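Local coordinates for putative eukaryotic translation initiation factor eIF-4E (Leishmania major, PDB 5WB5), which probably binds the methylated cap of messenger RNA, including the cap 4 form, and acts as a translation initiation factor, at residues A185-T188 against D189-E192; H69-R72 against T73-Y77; L142-V146 against G147-D151. All blocks are in the same frame, centred on the assembly; numbering follows the deposited sequence.

Interaction 1 (A185-T188 against D189-E192); sequences ASAT and DKIE
Ala187 and Ile191 meet across the first turn of helix 188-200, with Ala187 at the N-cap of this surface helix of the eIF4E fold. Backbone bonds define the turn. Glu192 N donates to Thr188 O at 2.9 Å, with an N-H...O angle of 158°, a regular i to i+4 bond. One residue earlier, the bond from Ile191 N to Ala187 O is weak. As an alanine, the N-cap residue has no side-chain acceptor to offer the first-turn amides. Among the side chains the polar contact is slight: Thr188 OG1 makes a weak hydrogen bond to Asp189 OD1 at 3.5 Å. The Asp189 carboxylate sits at the N-terminal end of the helix, where the helix dipole probably favours a negative charge. Apolar contacts do the rest. The methyl of Ala187 lies alongside the aliphatic part of Lys190, CB to CB 3.7 Å, and the extended lysine chain then carries its amine away from the turn. Ile191 packs on Phe163 and, together with Ala185, on Phe212 of strand 210-214. With CG1 set beside its own backbone N (chi1 -69°), Ile191 reaches back toward the preceding loop, bringing CD1 to 3.8 Å from Ala185 O.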
ATOM      1  N   ALA A 185     -11.588   8.201  13.594  1.00 67.53           N
ATOM      2  CA  ALA A 185     -11.447   7.164  14.607  1.00 59.64           C
ATOM      3  C   ALA A 185     -12.730   6.922  15.391  1.00 58.67           C
ATOM      4  O   ALA A 185     -12.814   5.924  16.114  1.00 50.62           O
ATOM      5  CB  ALA A 185     -10.322   7.530  15.576  1.00 43.12           C
ATOM      6  N   SER A 186     -13.723   7.802  15.271  1.00 60.32           N
ATOM      7  CA  SER A 186     -14.971   7.658  16.010  1.00 83.02           C
ATOM      8  C   SER A 186     -15.973   6.748  15.314  1.00 70.53           C
ATOM      9  O   SER A 186     -16.894   6.250  15.973  1.00 70.44           O
ATOM     10  CB  SER A 186     -15.610   9.033  16.231  1.00 83.84           C
ATOM     11  OG  SER A 186     -15.882   9.679  14.998  1.00105.02           O
ATOM     12  N   ALA A 187     -15.816   6.519  14.013  1.00 69.03           N
ATOM     13  CA  ALA A 187     -16.751   5.700  13.244  1.00 60.79           C
ATOM     14  C   ALA A 187     -16.548   4.236  13.608  1.00 62.64           C
ATOM     15  O   ALA A 187     -15.591   3.598  13.168  1.00 88.40           O
ATOM     16  CB  ALA A 187     -16.549   5.926  11.751  1.00 57.46           C
ATOM     17  N   THR A 188     -17.462   3.693  14.412  1.00 72.33           N
ATOM     18  CA  THR A 188     -17.350   2.302  14.841  1.00 69.45           C
ATOM     19  C   THR A 188     -17.816   1.347  13.746  1.00 63.44           C
ATOM     20  O   THR A 188     -17.155   0.339  13.466  1.00 34.49           O
ATOM     21  CB  THR A 188     -18.164   2.087  16.118  1.00 83.21           C
ATOM     22  OG1 THR A 188     -19.541   2.389  15.865  1.00115.68           O
ATOM     23  CG2 THR A 188     -17.650   2.984  17.238  1.00 81.61           C
ATOM     24  N   ASP A 189     -18.957   1.650  13.123  1.00 76.24           N
ATOM     25  CA  ASP A 189     -19.471   0.792  12.061  1.00 63.37           C
ATOM     26  C   ASP A 189     -18.495   0.724  10.896  1.00 56.94           C
ATOM     27  O   ASP A 189     -18.293  -0.344  10.304  1.00 54.15           O
ATOM     28  CB  ASP A 189     -20.833   1.303  11.587  1.00 84.77           C
ATOM     29  CG  ASP A 189     -21.833   1.448  12.722  1.00 97.49           C
ATOM     30  OD1 ASP A 189     -21.700   0.731  13.737  1.00 89.74           O
ATOM     31  OD2 ASP A 189     -22.754   2.284  12.598  1.00 95.23           O
ATOM     32  N   LYS A 190     -17.874   1.855  10.555  1.00 75.45           N
ATOM     33  CA  LYS A 190     -16.906   1.865   9.463  1.00 73.70           C
ATOM     34  C   LYS A 190     -15.676   1.038   9.812  1.00 65.77           C
ATOM     35  O   LYS A 190     -15.109   0.368   8.944  1.00 54.52           O
ATOM     36  CB  LYS A 190     -16.507   3.300   9.126  1.00 65.16           C
ATOM     37  CG  LYS A 190     -17.656   4.153   8.611  1.00 78.66           C
ATOM     38  CD  LYS A 190     -17.172   5.500   8.102  1.00 77.98           C
ATOM     39  CE  LYS A 190     -18.324   6.349   7.582  1.00 86.21           C
ATOM     40  NZ  LYS A 190     -17.862   7.664   7.053  1.00 73.42           N
ATOM     41  N   ILE A 191     -15.252   1.064  11.077  1.00 42.85           N
ATOM     42  CA  ILE A 191     -14.099   0.264  11.479  1.00 52.13           C
ATOM     43  C   ILE A 191     -14.446  -1.219  11.460  1.00 70.54           C
ATOM     44  O   ILE A 191     -13.613  -2.056  11.100  1.00 83.03           O
ATOM     45  CB  ILE A 191     -13.583   0.719  12.856  1.00 50.38           C
ATOM     46  CG1 ILE A 191     -12.972   2.115  12.740  1.00 51.70           C
ATOM     47  CG2 ILE A 191     -12.536  -0.251  13.400  1.00 33.87           C
ATOM     48  CD1 ILE A 191     -12.634   2.758  14.067  1.00 65.40           C
ATOM     49  N   GLU A 192     -15.678  -1.575  11.829  1.00 41.53           N
ATOM     50  CA  GLU A 192     -16.091  -2.972  11.731  1.00 49.75           C
ATOM     51  C   GLU A 192     -16.146  -3.427  10.273  1.00 51.82           C
ATOM     52  O   GLU A 192     -15.735  -4.553   9.949  1.00113.75           O
ATOM     53  CB  GLU A 192     -17.448  -3.159  12.410  1.00 87.34           C
ATOM     54  CG  GLU A 192     -17.963  -4.589  12.412  1.00126.10           C
ATOM     55  CD  GLU A 192     -19.339  -4.711  13.039  1.00116.64           C
ATOM     56  OE1 GLU A 192     -19.821  -3.718  13.622  1.00126.54           O
ATOM     57  OE2 GLU A 192     -19.940  -5.803  12.945  1.00109.11           O
TER

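Interaction 2 (H69-R72 against T73-Y77); sequences HALR and TSSQY
Leu71 overlaps Ser75 and Tyr77 with one methyl, CD2, which lies 3.8 Å from Ser75 CB and 3.9 Å from Tyr77 CE2. It meets the tyrosine ring obliquely. The leucine is buried, and CG points away from its backbone N (chi1 -168°), which carries the side chain toward Ser75, with CD2 as the branch that touches. No hydrogen bond joins 69-72 to 73-77; the polar ends are taken up outside, Ser75 OG bonding to Tyr31 OH and Tyr77 OH to Lys66 O. The Arg72 chain is extended from CG to NE and spans the bend, setting NH1 3.8 Å from Ser74 CB, with Ser74 O at the guanidinium edge, near its plane. At the near end, Arg72 CB comes within 3.3 Å of Ser75 OG. Arg72 also forms a long, weak ion pair with an acidic side chain of the other protein chain in the assembly, with which Ala70 makes backbone hydrogen bonds and against which Leu71 and Tyr77 pack. The chain thus turns from loop into an interior strand, 75-81, flanked by strands 22-32 and 164-171 of the antiparallel eIF4E sheet.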
ATOM      1  N   HIS A  69       8.817 -10.682   0.087  1.00 31.24           N
ATOM      2  CA  HIS A  69       9.656 -11.842   0.364  1.00 37.38           C
ATOM      3  C   HIS A  69      11.130 -11.527   0.164  1.00 53.05           C
ATOM      4  O   HIS A  69      11.987 -12.112   0.837  1.00 69.41           O
ATOM      5  CB  HIS A  69       9.239 -13.010  -0.531  1.00 50.13           C
ATOM      6  CG  HIS A  69      10.167 -14.181  -0.471  1.00 75.28           C
ATOM      7  ND1 HIS A  69      10.789 -14.580   0.693  1.00 83.84           N
ATOM      8  CD2 HIS A  69      10.576 -15.043  -1.431  1.00 71.93           C
ATOM      9  CE1 HIS A  69      11.544 -15.636   0.446  1.00 95.55           C
ATOM     10  NE2 HIS A  69      11.432 -15.938  -0.836  1.00 96.90           N
ATOM     11  N   ALA A  70      11.445 -10.613  -0.750  1.00 61.40           N
ATOM     12  CA  ALA A  70      12.820 -10.220  -1.027  1.00 64.79           C
ATOM     13  C   ALA A  70      13.169  -8.845  -0.482  1.00 52.13           C
ATOM     14  O   ALA A  70      14.303  -8.392  -0.663  1.00 84.99           O
ATOM     15  CB  ALA A  70      13.077 -10.250  -2.538  1.00 67.18           C
ATOM     16  N   LEU A  71      12.238  -8.176   0.188  1.00 31.28           N
ATOM     17  CA  LEU A  71      12.472  -6.827   0.666  1.00 36.82           C
ATOM     18  C   LEU A  71      13.369  -6.844   1.902  1.00 53.38           C
ATOM     19  O   LEU A  71      13.515  -7.860   2.588  1.00 45.72           O
ATOM     20  CB  LEU A  71      11.142  -6.140   0.978  1.00 48.18           C
ATOM     21  CG  LEU A  71      11.175  -4.632   1.226  1.00 43.84           C
ATOM     22  CD1 LEU A  71      11.734  -3.897   0.019  1.00 29.84           C
ATOM     23  CD2 LEU A  71       9.778  -4.129   1.557  1.00 45.24           C
ATOM     24  N   ARG A  72      13.974  -5.693   2.183  1.00 74.21           N
ATOM     25  CA  ARG A  72      14.936  -5.593   3.268  1.00 53.73           C
ATOM     26  C   ARG A  72      14.238  -5.701   4.622  1.00 68.49           C
ATOM     27  O   ARG A  72      13.040  -5.441   4.758  1.00 75.23           O
ATOM     28  CB  ARG A  72      15.709  -4.279   3.169  1.00 70.75           C
ATOM     29  CG  ARG A  72      16.919  -4.209   4.071  1.00 83.70           C
ATOM     30  CD  ARG A  72      17.725  -2.956   3.816  1.00 91.28           C
ATOM     31  NE  ARG A  72      18.894  -2.890   4.685  1.00 97.20           N
ATOM     32  CZ  ARG A  72      18.856  -2.548   5.970  1.00101.61           C
ATOM     33  NH1 ARG A  72      17.702  -2.242   6.548  1.00 91.64           N
ATOM     34  NH2 ARG A  72      19.975  -2.517   6.681  1.00134.71           N
ATOM     35  N   THR A  73      15.022  -6.076   5.638  1.00 93.59           N
ATOM     36  CA  THR A  73      14.454  -6.414   6.941  1.00 91.81           C
ATOM     37  C   THR A  73      13.752  -5.221   7.580  1.00 76.57           C
ATOM     38  O   THR A  73      12.712  -5.384   8.227  1.00122.68           O
ATOM     39  CB  THR A  73      15.554  -6.942   7.867  1.00 99.89           C
ATOM     40  OG1 THR A  73      16.200  -8.064   7.253  1.00112.53           O
ATOM     41  CG2 THR A  73      14.975  -7.371   9.209  1.00 82.65           C
ATOM     42  N   SER A  74      14.309  -4.023   7.429  1.00 26.32           N
ATOM     43  CA  SER A  74      13.734  -2.805   8.004  1.00 26.42           C
ATOM     44  C   SER A  74      13.327  -1.890   6.856  1.00 52.22           C
ATOM     45  O   SER A  74      14.085  -1.007   6.450  1.00 96.80           O
ATOM     46  CB  SER A  74      14.717  -2.125   8.935  1.00 48.16           C
ATOM     47  OG  SER A  74      15.060  -2.976  10.014  1.00 62.28           O
ATOM     48  N   SER A  75      12.124  -2.106   6.330  1.00 60.43           N
ATOM     49  CA  SER A  75      11.608  -1.321   5.222  1.00 45.57           C
ATOM     50  C   SER A  75      10.109  -1.126   5.399  1.00 43.43           C
ATOM     51  O   SER A  75       9.437  -1.904   6.080  1.00 44.66           O
ATOM     52  CB  SER A  75      11.896  -1.996   3.875  1.00 76.65           C
ATOM     53  OG  SER A  75      13.289  -2.090   3.637  1.00 79.16           O
ATOM     54  N   GLN A  76       9.586  -0.069   4.784  1.00 39.00           N
ATOM     55  CA  GLN A  76       8.149   0.176   4.822  1.00 50.67           C
ATOM     56  C   GLN A  76       7.675   0.754   3.498  1.00 39.71           C
ATOM     57  O   GLN A  76       8.231   1.749   3.015  1.00 59.17           O
ATOM     58  CB  GLN A  76       7.757   1.127   5.959  1.00 77.24           C
ATOM     59  CG  GLN A  76       8.293   0.734   7.326  1.00 80.93           C
ATOM     60  CD  GLN A  76       7.797   1.634   8.448  1.00 98.57           C
ATOM     61  OE1 GLN A  76       7.989   1.329   9.624  1.00103.81           O
ATOM     62  NE2 GLN A  76       7.158   2.747   8.093  1.00 94.40           N
ATOM     63  N   TYR A  77       6.651   0.108   2.931  1.00 60.65           N
ATOM     64  CA  TYR A  77       5.858   0.653   1.837  1.00 41.64           C
ATOM     65  C   TYR A  77       4.704   1.456   2.420  1.00 25.90           C
ATOM     66  O   TYR A  77       3.997   0.978   3.312  1.00 36.19           O
ATOM     67  CB  TYR A  77       5.284  -0.459   0.948  1.00 26.73           C
ATOM     68  CG  TYR A  77       6.231  -1.095  -0.049  1.00 25.13           C
ATOM     69  CD1 TYR A  77       7.065  -0.323  -0.850  1.00 36.26           C
ATOM     70  CD2 TYR A  77       6.274  -2.476  -0.202  1.00 31.30           C
ATOM     71  CE1 TYR A  77       7.923  -0.912  -1.764  1.00 25.26           C
ATOM     72  CE2 TYR A  77       7.128  -3.073  -1.112  1.00 24.59           C
ATOM     73  CZ  TYR A  77       7.948  -2.287  -1.891  1.00 50.04           C
ATOM     74  OH  TYR A  77       8.797  -2.880  -2.798  1.00 29.63           O
TER

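Interaction 3 (L142-V146 against G147-D151); sequences LMATV and GEYLD
Gly147 N donates to Met143 O at 2.9 Å, an i+4 to i bond of the last turn of helix 133-147. Glu148 N bonds to Thr145 O at 3.1 Å, approaching from well above the carbonyl plane. A weak bond from Tyr149 N to Ala144 O continues the capping. The carboxylate of Glu148 is held from outside the turn: OE2 forms a salt bridge with Arg25, and OE1 another with a basic side chain of the other protein chain, so this buried acid is probably kept charged. Glu148 leaves the helix with a positive phi of 67°, and the bonds back into the last turn make a C-terminal Schellman motif. This helix end forms part of the surface that meets the partner chain, consistent with the dorsal face by which eIF4E proteins bind their partners. Tyr149 lays its ring against the last turn. Its CG stands between the backbone N and the carbonyl carbon (chi1 54°), which swings the ring over Ala144. Ala144 CA sits 3.6 Å from the centroid of the Tyr149 ring, 19° off the normal, in a CH-pi contact. Ala144 CB extends this overlap, 3.5 Å from Tyr149 CE2, and Tyr149 OH reaches to 3.6 Å from Met143 CB. Leu150 points back at the helix, placing CD1 4.0 Å from Ala144 CB and CD2 3.8 Å from Thr145 OG1.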
ATOM      1  N   LEU A 142      -3.794  -3.856  -1.753  1.00 21.18           N
ATOM      2  CA  LEU A 142      -3.558  -2.731  -2.653  1.00 32.78           C
ATOM      3  C   LEU A 142      -4.666  -2.625  -3.697  1.00 43.43           C
ATOM      4  O   LEU A 142      -5.152  -1.522  -3.993  1.00 62.05           O
ATOM      5  CB  LEU A 142      -2.192  -2.878  -3.322  1.00 21.26           C
ATOM      6  CG  LEU A 142      -1.014  -2.306  -2.539  1.00 33.55           C
ATOM      7  CD1 LEU A 142       0.298  -2.875  -3.062  1.00 41.50           C
ATOM      8  CD2 LEU A 142      -1.017  -0.782  -2.634  1.00 43.42           C
ATOM      9  N   MET A 143      -5.073  -3.764  -4.269  1.00 45.85           N
ATOM     10  CA  MET A 143      -6.138  -3.758  -5.265  1.00 32.56           C
ATOM     11  C   MET A 143      -7.456  -3.310  -4.651  1.00 31.54           C
ATOM     12  O   MET A 143      -8.234  -2.598  -5.294  1.00 38.63           O
ATOM     13  CB  MET A 143      -6.291  -5.147  -5.889  1.00 37.12           C
ATOM     14  CG  MET A 143      -5.157  -5.545  -6.820  1.00 39.61           C
ATOM     15  SD  MET A 143      -5.431  -7.118  -7.653  1.00 62.75           S
ATOM     16  CE  MET A 143      -5.516  -8.224  -6.252  1.00 58.25           C
ATOM     17  N   ALA A 144      -7.729  -3.722  -3.412  1.00 22.43           N
ATOM     18  CA  ALA A 144      -8.930  -3.257  -2.728  1.00 20.77           C
ATOM     19  C   ALA A 144      -8.865  -1.758  -2.465  1.00 70.48           C
ATOM     20  O   ALA A 144      -9.887  -1.064  -2.524  1.00 25.79           O
ATOM     21  CB  ALA A 144      -9.116  -4.023  -1.420  1.00 38.54           C
ATOM     22  N   THR A 145      -7.673  -1.241  -2.174  1.00 34.21           N
ATOM     23  CA  THR A 145      -7.528   0.192  -1.960  1.00 44.62           C
ATOM     24  C   THR A 145      -7.860   0.958  -3.233  1.00 32.81           C
ATOM     25  O   THR A 145      -8.749   1.820  -3.245  1.00 34.38           O
ATOM     26  CB  THR A 145      -6.108   0.513  -1.488  1.00 52.79           C
ATOM     27  OG1 THR A 145      -5.799  -0.272  -0.329  1.00 42.21           O
ATOM     28  CG2 THR A 145      -5.971   1.995  -1.140  1.00 21.72           C
ATOM     29  N   VAL A 146      -7.166   0.640  -4.328  1.00 24.90           N
ATOM     30  CA  VAL A 146      -7.356   1.407  -5.558  1.00 31.17           C
ATOM     31  C   VAL A 146      -8.758   1.190  -6.116  1.00 46.00           C
ATOM     32  O   VAL A 146      -9.372   2.116  -6.658  1.00 53.86           O
ATOM     33  CB  VAL A 146      -6.275   1.063  -6.600  1.00 25.88           C
ATOM     34  CG1 VAL A 146      -4.911   1.508  -6.107  1.00 45.33           C
ATOM     35  CG2 VAL A 146      -6.283  -0.422  -6.937  1.00 35.91           C
ATOM     36  N   GLY A 147      -9.290  -0.027  -5.988  1.00 29.28           N
ATOM     37  CA  GLY A 147     -10.616  -0.347  -6.468  1.00 55.22           C
ATOM     38  C   GLY A 147     -11.747   0.157  -5.609  1.00 59.11           C
ATOM     39  O   GLY A 147     -12.911   0.006  -5.986  1.00 40.02           O
ATOM     40  N   GLU A 148     -11.444   0.740  -4.450  1.00 37.07           N
ATOM     41  CA  GLU A 148     -12.427   1.384  -3.584  1.00 52.07           C
ATOM     42  C   GLU A 148     -13.421   0.402  -2.978  1.00 34.81           C
ATOM     43  O   GLU A 148     -14.513   0.807  -2.569  1.00 67.83           O
ATOM     44  CB  GLU A 148     -13.189   2.488  -4.331  1.00 58.14           C
ATOM     45  CG  GLU A 148     -12.316   3.642  -4.788  1.00 57.64           C
ATOM     46  CD  GLU A 148     -11.768   4.452  -3.634  1.00 34.29           C
ATOM     47  OE1 GLU A 148     -12.302   4.327  -2.509  1.00 49.14           O
ATOM     48  OE2 GLU A 148     -10.801   5.211  -3.853  1.00 45.95           O
ATOM     49  N   TYR A 149     -13.082  -0.886  -2.911  1.00 43.96           N
ATOM     50  CA  TYR A 149     -13.896  -1.849  -2.181  1.00 44.54           C
ATOM     51  C   TYR A 149     -13.259  -2.249  -0.857  1.00 38.88           C
ATOM     52  O   TYR A 149     -13.545  -3.333  -0.335  1.00 53.90           O
ATOM     53  CB  TYR A 149     -14.193  -3.085  -3.036  1.00 56.53           C
ATOM     54  CG  TYR A 149     -13.004  -3.801  -3.637  1.00 20.42           C
ATOM     55  CD1 TYR A 149     -12.444  -3.367  -4.831  1.00 20.42           C
ATOM     56  CD2 TYR A 149     -12.473  -4.941  -3.042  1.00 38.78           C
ATOM     57  CE1 TYR A 149     -11.374  -4.025  -5.402  1.00 29.43           C
ATOM     58  CE2 TYR A 149     -11.399  -5.611  -3.611  1.00 20.48           C
ATOM     59  CZ  TYR A 149     -10.856  -5.150  -4.795  1.00 20.48           C
ATOM     60  OH  TYR A 149      -9.784  -5.795  -5.375  1.00 37.01           O
ATOM     61  N   LEU A 150     -12.402  -1.391  -0.305  1.00 61.39           N
ATOM     62  CA  LEU A 150     -11.978  -1.548   1.079  1.00 58.12           C
ATOM     63  C   LEU A 150     -13.015  -0.970   2.034  1.00 62.38           C
ATOM     64  O   LEU A 150     -13.102  -1.400   3.188  1.00 50.31           O
ATOM     65  CB  LEU A 150     -10.612  -0.884   1.280  1.00 72.12           C
ATOM     66  CG  LEU A 150      -9.730  -1.373   2.433  1.00 50.15           C
ATOM     67  CD1 LEU A 150      -9.444  -2.867   2.348  1.00 54.85           C
ATOM     68  CD2 LEU A 150      -8.424  -0.602   2.439  1.00 26.74           C
ATOM     69  N   ASP A 151     -13.806  -0.003   1.565  1.00 90.10           N
ATOM     70  CA  ASP A 151     -14.997   0.467   2.270  1.00 89.55           C
ATOM     71  C   ASP A 151     -16.079   0.690   1.221  1.00123.05           C
ATOM     72  O   ASP A 151     -16.001   1.645   0.441  1.00161.70           O
ATOM     73  CB  ASP A 151     -14.717   1.748   3.058  1.00 57.33           C
ATOM     74  CG  ASP A 151     -14.185   2.865   2.186  1.00 59.95           C
ATOM     75  OD1 ASP A 151     -13.433   2.567   1.233  1.00 86.24           O
ATOM     76  OD2 ASP A 151     -14.525   4.038   2.448  1.00 58.89           O
TER

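Overall arrangement
From the N terminus the order is interaction 2, interaction 3, interaction 1. Each is a local contact within one continuous stretch, complete before the next begins; none nests or crosses. Interaction 2 brings the chain from the loop after helix 55-64 into strand 75-81, interaction 3 ends helix 133-147 on the way to strand 164-171, and interaction 1 starts helix 188-200 after strand 175-182. Interaction 2 lies across the chain's centre from the other two, its centre 30 Å from that of interaction 1. Interactions 1 and 3 approach to about 6 Å between nearest atoms, without touching. Interactions 2 and 3 both contact the second protein chain; interaction 1 does not.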